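PDB 3LLW: geranyltranstransferase (IspA) from Helicobacter pylori, which probably acts as a magnesium-dependent prenyltransferase of the FPP/GGPP synthase family, joining isoprenoid diphosphates into longer prenyl chains. Local coordinates for residues Phe51-Leu63 against Leu192-Ile206. Numbering follows the deposited sequence.
With SO4 (sulfate ion), chain F.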
# COMPACT_ATOMS: atom_id res chain seq x y z
N PHE A 51 -15.03 13.09 5.35
CA PHE A 51 -16.20 12.59 4.65
C PHE A 51 -16.23 11.06 4.56
O PHE A 51 -17.26 10.45 4.81
CB PHE A 51 -16.37 13.24 3.27
CG PHE A 51 -17.65 12.84 2.56
CD1 PHE A 51 -18.90 13.06 3.16
CD2 PHE A 51 -17.61 12.25 1.30
CE1 PHE A 51 -20.08 12.69 2.51
CE2 PHE A 51 -18.79 11.89 0.65
CZ PHE A 51 -20.02 12.10 1.25
N ARG A 52 -15.09 10.46 4.24
CA ARG A 52 -15.03 9.02 4.06
C ARG A 52 -15.18 8.20 5.35
O ARG A 52 -15.98 7.27 5.35
CB ARG A 52 -13.80 8.60 3.23
CG ARG A 52 -13.90 9.02 1.79
CD ARG A 52 -12.59 9.64 1.33
NE ARG A 52 -12.77 10.27 0.03
CZ ARG A 52 -12.91 11.58 -0.15
NH1 ARG A 52 -13.07 12.04 -1.38
NH2 ARG A 52 -12.87 12.43 0.88
N PRO A 53 -14.41 8.52 6.43
CA PRO A 53 -14.74 7.85 7.68
C PRO A 53 -16.17 8.07 8.17
O PRO A 53 -16.79 7.13 8.69
CB PRO A 53 -13.74 8.44 8.67
CG PRO A 53 -12.61 8.92 7.84
CD PRO A 53 -13.24 9.41 6.59
N LYS A 54 -16.72 9.27 7.99
CA LYS A 54 -18.14 9.50 8.31
C LYS A 54 -19.09 8.59 7.53
O LYS A 54 -20.07 8.11 8.09
CB LYS A 54 -18.53 10.96 8.13
CG LYS A 54 -18.03 11.85 9.24
CD LYS A 54 -18.16 13.32 8.89
CE LYS A 54 -17.46 14.17 9.94
NZ LYS A 54 -17.77 15.60 9.82
N LEU A 55 -18.80 8.35 6.25
CA LEU A 55 -19.61 7.42 5.45
C LEU A 55 -19.50 6.00 5.98
O LEU A 55 -20.50 5.29 6.03
CB LEU A 55 -19.16 7.43 3.99
CG LEU A 55 -19.51 8.63 3.12
CD1 LEU A 55 -18.56 8.64 1.92
CD2 LEU A 55 -20.96 8.54 2.69
N PHE A 56 -18.28 5.60 6.35
CA PHE A 56 -18.00 4.29 6.93
C PHE A 56 -18.80 4.10 8.21
O PHE A 56 -19.50 3.08 8.39
CB PHE A 56 -16.49 4.16 7.23
CG PHE A 56 -16.14 2.93 8.04
CD1 PHE A 56 -15.72 3.04 9.36
CD2 PHE A 56 -16.24 1.65 7.48
CE1 PHE A 56 -15.40 1.90 10.11
CE2 PHE A 56 -15.93 0.51 8.22
CZ PHE A 56 -15.53 0.63 9.54
N LEU A 57 -18.70 5.10 9.08
CA LEU A 57 -19.39 5.09 10.37
C LEU A 57 -20.91 5.23 10.26
O LEU A 57 -21.62 4.71 11.10
CB LEU A 57 -18.81 6.13 11.30
CG LEU A 57 -17.40 5.86 11.82
CD1 LEU A 57 -16.81 7.13 12.46
CD2 LEU A 57 -17.43 4.70 12.81
N ALA A 58 -21.40 5.90 9.22
CA ALA A 58 -22.83 6.00 8.98
C ALA A 58 -23.47 4.63 8.80
O ALA A 58 -24.51 4.38 9.36
CB ALA A 58 -23.12 6.86 7.77
N VAL A 59 -22.81 3.77 8.03
CA VAL A 59 -23.31 2.42 7.73
C VAL A 59 -23.18 1.53 8.96
O VAL A 59 -24.09 0.79 9.31
CB VAL A 59 -22.54 1.79 6.54
CG1 VAL A 59 -23.19 0.48 6.09
CG2 VAL A 59 -22.52 2.73 5.37
N LEU A 60 -22.04 1.62 9.61
CA LEU A 60 -21.70 0.76 10.72
C LEU A 60 -22.50 1.02 12.00
O LEU A 60 -23.07 0.08 12.57
CB LEU A 60 -20.21 0.87 10.97
CG LEU A 60 -19.60 0.06 12.09
CD1 LEU A 60 -19.49 -1.41 11.69
CD2 LEU A 60 -18.27 0.66 12.29
N CYS A 61 -22.57 2.28 12.44
CA CYS A 61 -23.37 2.68 13.61
C CYS A 61 -24.84 2.33 13.48
O CYS A 61 -25.50 2.00 14.47
CB CYS A 61 -23.27 4.19 13.87
SG CYS A 61 -21.67 4.76 14.37
N ALA A 62 -25.36 2.43 12.26
CA ALA A 62 -26.72 2.05 11.94
C ALA A 62 -26.96 0.54 12.05
O ALA A 62 -28.03 0.11 12.49
CB ALA A 62 -27.06 2.51 10.57
N LEU A 63 -25.97 -0.26 11.67
CA LEU A 63 -26.19 -1.70 11.49
C LEU A 63 -25.79 -2.57 12.67
O LEU A 63 -26.31 -3.68 12.84
CB LEU A 63 -25.52 -2.20 10.20
CG LEU A 63 -26.11 -1.78 8.85
CD1 LEU A 63 -25.16 -2.19 7.73
CD2 LEU A 63 -27.52 -2.34 8.60
N LEU A 192 -13.52 5.18 -3.97
CA LEU A 192 -13.16 5.21 -2.54
C LEU A 192 -14.35 5.57 -1.62
O LEU A 192 -14.43 5.11 -0.46
CB LEU A 192 -11.99 6.18 -2.31
CG LEU A 192 -11.26 6.18 -0.96
CD1 LEU A 192 -10.70 4.79 -0.67
CD2 LEU A 192 -10.16 7.27 -0.86
N ILE A 193 -15.25 6.38 -2.13
CA ILE A 193 -16.50 6.74 -1.44
C ILE A 193 -17.44 5.50 -1.38
O ILE A 193 -18.06 5.23 -0.35
CB ILE A 193 -17.15 7.94 -2.18
CG1 ILE A 193 -16.39 9.25 -1.83
CG2 ILE A 193 -18.65 8.10 -1.88
CD1 ILE A 193 -16.90 10.42 -2.58
N SER A 194 -17.54 4.75 -2.47
CA SER A 194 -18.38 3.54 -2.45
C SER A 194 -17.71 2.43 -1.62
O SER A 194 -18.39 1.69 -0.93
CB SER A 194 -18.82 3.10 -3.86
OG SER A 194 -18.29 1.86 -4.25
N ALA A 195 -16.37 2.39 -1.65
CA ALA A 195 -15.60 1.48 -0.78
C ALA A 195 -15.84 1.73 0.69
O ALA A 195 -16.19 0.79 1.42
CB ALA A 195 -14.10 1.51 -1.09
N SER A 196 -15.68 2.99 1.13
CA SER A 196 -16.09 3.45 2.49
C SER A 196 -17.47 2.89 2.92
O SER A 196 -17.60 2.33 4.01
CB SER A 196 -16.11 4.97 2.57
OG SER A 196 -14.89 5.55 2.09
N LEU A 197 -18.47 3.03 2.07
CA LEU A 197 -19.81 2.54 2.38
C LEU A 197 -19.88 1.03 2.57
O LEU A 197 -20.31 0.58 3.62
CB LEU A 197 -20.82 2.99 1.32
CG LEU A 197 -21.13 4.48 1.32
CD1 LEU A 197 -21.71 4.86 0.01
CD2 LEU A 197 -22.10 4.85 2.42
N ILE A 198 -19.38 0.26 1.60
CA ILE A 198 -19.39 -1.22 1.69
C ILE A 198 -18.42 -1.83 2.72
O ILE A 198 -18.64 -2.96 3.22
CB ILE A 198 -19.25 -1.92 0.31
CG1 ILE A 198 -17.91 -1.57 -0.34
CG2 ILE A 198 -20.44 -1.56 -0.59
CD1 ILE A 198 -17.61 -2.29 -1.65
N MET A 199 -17.38 -1.07 3.05
CA MET A 199 -16.46 -1.44 4.12
C MET A 199 -17.19 -1.29 5.45
O MET A 199 -16.91 -2.03 6.40
CB MET A 199 -15.15 -0.62 4.11
CG MET A 199 -14.05 -1.07 3.09
SD MET A 199 -12.77 0.25 2.85
CE MET A 199 -11.79 -0.13 4.30
N GLY A 200 -18.15 -0.36 5.52
CA GLY A 200 -19.11 -0.29 6.64
C GLY A 200 -19.98 -1.55 6.81
O GLY A 200 -20.20 -2.01 7.94
N LEU A 201 -20.48 -2.10 5.70
CA LEU A 201 -21.32 -3.34 5.77
C LEU A 201 -20.49 -4.54 6.20
O LEU A 201 -20.82 -5.21 7.17
CB LEU A 201 -22.03 -3.62 4.43
CG LEU A 201 -22.89 -4.91 4.34
CD1 LEU A 201 -23.97 -4.95 5.42
CD2 LEU A 201 -23.52 -5.06 2.98
N VAL A 202 -19.41 -4.79 5.47
CA VAL A 202 -18.43 -5.84 5.78
C VAL A 202 -17.98 -5.82 7.25
O VAL A 202 -18.08 -6.85 7.94
CB VAL A 202 -17.23 -5.75 4.79
CG1 VAL A 202 -16.04 -6.58 5.26
CG2 VAL A 202 -17.66 -6.22 3.41
N ALA A 203 -17.52 -4.66 7.72
CA ALA A 203 -17.08 -4.50 9.12
C ALA A 203 -18.17 -4.76 10.18
O ALA A 203 -17.85 -5.18 11.28
CB ALA A 203 -16.46 -3.12 9.35
N SER A 204 -19.44 -4.52 9.84
CA SER A 204 -20.55 -4.78 10.76
C SER A 204 -20.81 -6.27 11.01
O SER A 204 -21.44 -6.63 12.00
CB SER A 204 -21.83 -4.09 10.30
OG SER A 204 -22.41 -4.78 9.21
N GLY A 205 -20.34 -7.12 10.10
CA GLY A 205 -20.49 -8.57 10.24
C GLY A 205 -21.76 -9.17 9.65
O GLY A 205 -21.84 -10.39 9.49
N ILE A 206 -22.75 -8.34 9.33
CA ILE A 206 -24.00 -8.85 8.77
C ILE A 206 -23.79 -9.21 7.29
O ILE A 206 -23.01 -8.57 6.59
CB ILE A 206 -25.25 -7.90 9.01
CG1 ILE A 206 -25.76 -7.24 7.72
CG2 ILE A 206 -24.97 -6.86 10.12
CD1 ILE A 206 -27.20 -6.80 7.78
S SO4 F . -12.60 15.79 2.40
O1 SO4 F . -11.19 16.20 2.51
O2 SO4 F . -12.86 15.24 1.07
O3 SO4 F . -12.94 14.79 3.42
O4 SO4 F . -13.44 16.97 2.57
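Phe56 plugs into helix 178-204 as a knob, its ring edge pushed into the hole formed by Ser196, Met199, Gly200 and Ala203. With CG anti to the backbone N (chi1 171°), the Phe56 ring leans across, with CE2 3.3 Å from Met199 O and CD2 3.4 Å from Gly200 N. Gly200 presents bare backbone here, and the axes of helices 51-63 and 192-204 close to 7.4 Å, crossing at -30°; Phe56 CA even makes a CA-H...O contact with Ser196 O. Beside this, Val59 straddles the Leu197 carbonyl, and its CG2 meets Leu197 CD2 at 3.7 Å, the two side chains crossing at about a right angle. Leu55 splits its methyls between Ile193 and Leu197. Ser196 OG turns back to bond Leu192 O at 2.6 Å, which also takes Ser196 N from the opposite face of the carbonyl plane; the same OG packs on Arg52 CB. Arg52, bent at chi2, reaches past Leu192 and Ile193 to give NH2 to sulfate O2 at 2.8 Å, with the ion at the guanidinium edge; Phe51 N adds a weak bond to the sulfate. Helices 73-94 and 287-301 also touch this pair, which belongs to the buried core of the all-helical prenyl synthase fold.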